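Local coordinates for acyl-[acyl-carrier-protein]--UDP-N-acetylglucosamine O-acyltransferase (Acinetobacter baumannii, PDB 4E6U), which catalyses transfer of an acyl chain from acyl carrier protein to UDP-N-acetylglucosamine, the step that opens lipid A synthesis in lipopolysaccharide production, at residues A[27-38]-A[45-56]. Sequence-based numbering, arbitrary orientation.
With SO4 (sulfate ion), chain C.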
loop_
_atom_site.group_PDB
_atom_site.type_symbol
_atom_site.label_atom_id
_atom_site.label_comp_id
_atom_site.label_asym_id
_atom_site.label_seq_id
_atom_site.Cartn_x
_atom_site.Cartn_y
_atom_site.Cartn_z
ATOM N N GLN A 27 11.840 -5.145 -26.225
ATOM C CA GLN A 27 12.150 -3.750 -25.924
ATOM C C GLN A 27 12.551 -3.656 -24.472
ATOM O O GLN A 27 11.891 -4.237 -23.610
ATOM C CB GLN A 27 10.952 -2.863 -26.174
ATOM C CG GLN A 27 10.534 -2.794 -27.627
ATOM C CD GLN A 27 9.196 -2.103 -27.764
ATOM O OE1 GLN A 27 8.148 -2.752 -27.888
ATOM N NE2 GLN A 27 9.211 -0.794 -27.664
ATOM N N ILE A 28 13.622 -2.924 -24.213
ATOM C CA ILE A 28 14.096 -2.689 -22.856
ATOM C C ILE A 28 14.473 -1.225 -22.778
ATOM O O ILE A 28 15.333 -0.774 -23.530
ATOM C CB ILE A 28 15.305 -3.585 -22.493
ATOM C CG1 ILE A 28 14.942 -5.074 -22.602
ATOM C CG2 ILE A 28 15.853 -3.247 -21.082
ATOM C CD1 ILE A 28 16.094 -6.048 -22.372
ATOM N N GLY A 29 13.841 -0.491 -21.870
ATOM C CA GLY A 29 14.081 0.939 -21.782
ATOM C C GLY A 29 15.301 1.340 -20.973
ATOM O O GLY A 29 16.050 0.504 -20.453
ATOM N N PRO A 30 15.504 2.655 -20.852
ATOM C CA PRO A 30 16.675 3.139 -20.153
ATOM C C PRO A 30 16.767 2.683 -18.695
ATOM O O PRO A 30 15.747 2.554 -18.007
ATOM C CB PRO A 30 16.508 4.663 -20.184
ATOM C CG PRO A 30 15.567 4.956 -21.289
ATOM C CD PRO A 30 14.708 3.734 -21.461
ATOM N N TYR A 31 17.988 2.409 -18.256
ATOM C CA TYR A 31 18.287 2.189 -16.847
ATOM C C TYR A 31 17.649 0.936 -16.286
ATOM O O TYR A 31 17.429 0.848 -15.095
ATOM C CB TYR A 31 17.964 3.458 -16.007
ATOM C CG TYR A 31 18.574 4.715 -16.586
ATOM C CD1 TYR A 31 17.804 5.838 -16.921
ATOM C CD2 TYR A 31 19.937 4.768 -16.837
ATOM C CE1 TYR A 31 18.415 6.986 -17.462
ATOM C CE2 TYR A 31 20.537 5.882 -17.392
ATOM C CZ TYR A 31 19.776 6.976 -17.710
ATOM O OH TYR A 31 20.445 8.058 -18.254
ATOM N N CYS A 32 17.326 -0.021 -17.151
ATOM C CA CYS A 32 16.915 -1.356 -16.695
ATOM C C CYS A 32 18.106 -2.210 -16.322
ATOM O O CYS A 32 19.197 -2.067 -16.891
ATOM C CB CYS A 32 16.139 -2.097 -17.792
ATOM S SG CYS A 32 14.477 -1.442 -18.088
ATOM N N ILE A 33 17.871 -3.128 -15.400
ATOM C CA ILE A 33 18.871 -4.095 -14.999
ATOM C C ILE A 33 18.312 -5.467 -15.258
ATOM O O ILE A 33 17.227 -5.800 -14.765
ATOM C CB ILE A 33 19.195 -3.965 -13.482
ATOM C CG1 ILE A 33 19.621 -2.533 -13.100
ATOM C CG2 ILE A 33 20.187 -5.050 -13.031
ATOM C CD1 ILE A 33 20.833 -2.030 -13.874
ATOM N N ILE A 34 19.023 -6.250 -16.052
ATOM C CA ILE A 34 18.650 -7.631 -16.314
ATOM C C ILE A 34 19.718 -8.532 -15.720
ATOM O O ILE A 34 20.879 -8.513 -16.161
ATOM C CB ILE A 34 18.525 -7.911 -17.839
ATOM C CG1 ILE A 34 17.618 -6.897 -18.544
ATOM C CG2 ILE A 34 18.075 -9.366 -18.078
ATOM C CD1 ILE A 34 16.189 -6.842 -17.999
ATOM N N GLY A 35 19.357 -9.298 -14.699
ATOM C CA GLY A 35 20.324 -10.095 -13.996
ATOM C C GLY A 35 20.638 -11.428 -14.665
ATOM O O GLY A 35 20.171 -11.739 -15.768
ATOM N N PRO A 36 21.433 -12.235 -13.970
ATOM C CA PRO A 36 21.859 -13.513 -14.534
ATOM C C PRO A 36 20.721 -14.510 -14.674
ATOM O O PRO A 36 19.747 -14.493 -13.905
ATOM C CB PRO A 36 22.889 -14.008 -13.521
ATOM C CG PRO A 36 22.459 -13.421 -12.234
ATOM C CD PRO A 36 21.975 -12.038 -12.618
ATOM N N GLN A 37 20.850 -15.396 -15.663
ATOM C CA GLN A 37 19.876 -16.481 -15.856
ATOM C C GLN A 37 18.456 -15.962 -16.077
ATOM O O GLN A 37 17.470 -16.583 -15.646
ATOM C CB GLN A 37 19.918 -17.480 -14.687
ATOM C CG GLN A 37 21.300 -18.087 -14.451
ATOM C CD GLN A 37 21.804 -18.842 -15.657
ATOM O OE1 GLN A 37 21.058 -19.591 -16.291
ATOM N NE2 GLN A 37 23.084 -18.654 -15.981
ATOM N N VAL A 38 18.350 -14.816 -16.735
ATOM C CA VAL A 38 17.071 -14.292 -17.174
ATOM C C VAL A 38 16.844 -14.578 -18.648
ATOM O O VAL A 38 17.762 -14.418 -19.469
ATOM C CB VAL A 38 16.962 -12.772 -16.889
ATOM C CG1 VAL A 38 15.682 -12.172 -17.467
ATOM C CG2 VAL A 38 17.047 -12.534 -15.379
ATOM N N LYS A 45 7.997 -6.095 -23.644
ATOM C CA LYS A 45 8.479 -4.716 -23.476
ATOM C C LYS A 45 8.675 -4.379 -22.015
ATOM O O LYS A 45 7.738 -4.499 -21.207
ATOM C CB LYS A 45 7.498 -3.712 -24.079
ATOM C CG LYS A 45 7.853 -2.241 -23.796
ATOM C CD LYS A 45 6.868 -1.287 -24.474
ATOM C CE LYS A 45 7.270 0.152 -24.213
ATOM N NZ LYS A 45 6.377 1.113 -24.925
ATOM N N LEU A 46 9.890 -3.974 -21.696
ATOM C CA LEU A 46 10.187 -3.364 -20.408
ATOM C C LEU A 46 10.314 -1.878 -20.648
ATOM O O LEU A 46 11.014 -1.467 -21.575
ATOM C CB LEU A 46 11.496 -3.894 -19.836
ATOM C CG LEU A 46 11.469 -5.217 -19.069
ATOM C CD1 LEU A 46 10.906 -6.362 -19.915
ATOM C CD2 LEU A 46 12.847 -5.560 -18.570
ATOM N N HIS A 47 9.651 -1.077 -19.817
ATOM C CA HIS A 47 9.822 0.377 -19.836
ATOM C C HIS A 47 11.188 0.731 -19.238
ATOM O O HIS A 47 12.060 -0.127 -19.132
ATOM C CB HIS A 47 8.652 0.983 -19.063
ATOM C CG HIS A 47 7.353 0.876 -19.797
ATOM N ND1 HIS A 47 6.671 1.977 -20.273
ATOM C CD2 HIS A 47 6.637 -0.209 -20.182
ATOM C CE1 HIS A 47 5.577 1.571 -20.899
ATOM N NE2 HIS A 47 5.542 0.249 -20.870
ATOM N N SER A 48 11.394 1.992 -18.869
ATOM C CA SER A 48 12.622 2.353 -18.150
ATOM C C SER A 48 12.575 1.804 -16.720
ATOM O O SER A 48 11.502 1.466 -16.197
ATOM C CB SER A 48 12.783 3.877 -18.097
ATOM O OG SER A 48 11.880 4.493 -17.188
ATOM N N HIS A 49 13.736 1.717 -16.080
ATOM C CA HIS A 49 13.795 1.512 -14.632
ATOM C C HIS A 49 13.137 0.216 -14.140
ATOM O O HIS A 49 12.545 0.174 -13.052
ATOM C CB HIS A 49 13.186 2.698 -13.847
ATOM C CG HIS A 49 13.921 3.985 -14.011
ATOM N ND1 HIS A 49 13.573 4.922 -14.962
ATOM C CD2 HIS A 49 14.954 4.514 -13.322
ATOM C CE1 HIS A 49 14.375 5.960 -14.866
ATOM N NE2 HIS A 49 15.214 5.748 -13.882
ATOM N N VAL A 50 13.256 -0.848 -14.927
ATOM C CA VAL A 50 12.818 -2.173 -14.490
ATOM C C VAL A 50 14.018 -2.957 -14.019
ATOM O O VAL A 50 15.046 -2.982 -14.706
ATOM C CB VAL A 50 12.092 -2.941 -15.626
ATOM C CG1 VAL A 50 11.715 -4.359 -15.166
ATOM C CG2 VAL A 50 10.844 -2.160 -16.080
ATOM N N VAL A 51 13.881 -3.625 -12.881
ATOM C CA VAL A 51 14.913 -4.559 -12.411
ATOM C C VAL A 51 14.374 -5.980 -12.508
ATOM O O VAL A 51 13.329 -6.292 -11.926
ATOM C CB VAL A 51 15.362 -4.255 -10.959
ATOM C CG1 VAL A 51 16.288 -5.383 -10.431
ATOM C CG2 VAL A 51 16.031 -2.876 -10.875
ATOM N N VAL A 52 15.044 -6.828 -13.283
ATOM C CA VAL A 52 14.802 -8.262 -13.247
ATOM C C VAL A 52 15.995 -8.864 -12.516
ATOM O O VAL A 52 17.105 -8.922 -13.047
ATOM C CB VAL A 52 14.613 -8.878 -14.642
ATOM C CG1 VAL A 52 14.178 -10.315 -14.488
ATOM C CG2 VAL A 52 13.614 -8.090 -15.480
ATOM N N GLY A 53 15.770 -9.290 -11.274
ATOM C CA GLY A 53 16.891 -9.634 -10.386
ATOM C C GLY A 53 17.760 -10.768 -10.915
ATOM O O GLY A 53 18.990 -10.665 -10.939
ATOM N N GLY A 54 17.111 -11.853 -11.325
ATOM C CA GLY A 54 17.847 -13.007 -11.820
ATOM C C GLY A 54 16.924 -14.187 -11.855
ATOM O O GLY A 54 15.808 -14.132 -11.328
ATOM N N PHE A 55 17.368 -15.264 -12.509
ATOM C CA PHE A 55 16.677 -16.559 -12.396
ATOM C C PHE A 55 15.180 -16.438 -12.675
ATOM O O PHE A 55 14.340 -16.914 -11.910
ATOM C CB PHE A 55 16.979 -17.200 -11.027
ATOM C CG PHE A 55 18.431 -17.403 -10.796
ATOM C CD1 PHE A 55 19.028 -18.609 -11.164
ATOM C CD2 PHE A 55 19.225 -16.384 -10.283
ATOM C CE1 PHE A 55 20.397 -18.798 -10.994
ATOM C CE2 PHE A 55 20.595 -16.573 -10.103
ATOM C CZ PHE A 55 21.174 -17.778 -10.465
ATOM N N THR A 56 14.870 -15.805 -13.799
ATOM C CA THR A 56 13.504 -15.508 -14.183
ATOM C C THR A 56 13.310 -15.825 -15.657
ATOM O O THR A 56 14.123 -15.406 -16.494
ATOM C CB THR A 56 13.177 -14.007 -13.900
ATOM O OG1 THR A 56 13.264 -13.783 -12.481
ATOM C CG2 THR A 56 11.782 -13.630 -14.347
HETATM S S SO4 C . 5.793 4.693 -23.719
HETATM O O1 SO4 C . 6.351 5.215 -24.974
HETATM O O2 SO4 C . 4.360 4.446 -23.887
HETATM O O3 SO4 C . 6.464 3.433 -23.379
HETATM O O4 SO4 C . 6.004 5.679 -22.642
HETATM O O HOH W 1 6.953 0.836 -27.599
#
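I34 and L46 meet tip to tip inside a left-handed parallel beta-helix, CD1 of I34 lying 3.6 Å from CD2 of L46. With CG1 of I34 beside its backbone N (chi1 -52°) and chi2 turned to -59°, CD1 swings toward the next coil and also rests on CG2 of V52. V52 in turn presents CG1 to CG2 of V38, 3.7 Å away. Branched aliphatic residues suit this interior because each fills the step between coils without leaving a polar group to satisfy.

The backbones run parallel, in register: L46 N donates almost straight to Q27 O, and I33 gives its N-H to V50 O while its carbonyl receives V52 N at 2.8 Å. Glycine suits the corner at G35, where G53 O stands 3.4 Å from its CA and takes up the space on that side. Y31 and Q37, both with positive phi, occupy matching turns. CB of Y31 sits over one face of the H49 imidazole, while S48 OG, in the plane of that ring, shares a 2.8 Å hydrogen bond with H49 ND1 that helps fix its rotation. Likewise Q37 lays CB over a face of the F55 ring, 4.1 Å from its centroid; chi1 (-57°) sets CG next to CE1, and the bend at chi2 carries the amide away. Outside, Q27 and K45 run their aliphatic parts past one another; Q27 NE2 and K45 NZ share a water, and NZ also binds a sulfate, probably from the crystallisation liquor.

Y31 gathers with its two copies at the trimer axis, rings edge-to-face, its OH bonded to T13 O of a second subunit; H49 NE2 bonds weakly to Y31 O there. Within the chain, strands 27-28 and 33-34 stack on 45-46 and 51-52, strand 15-16 packs against I33 and I34, and strand 63-64 continues the helix beyond L46 and V50.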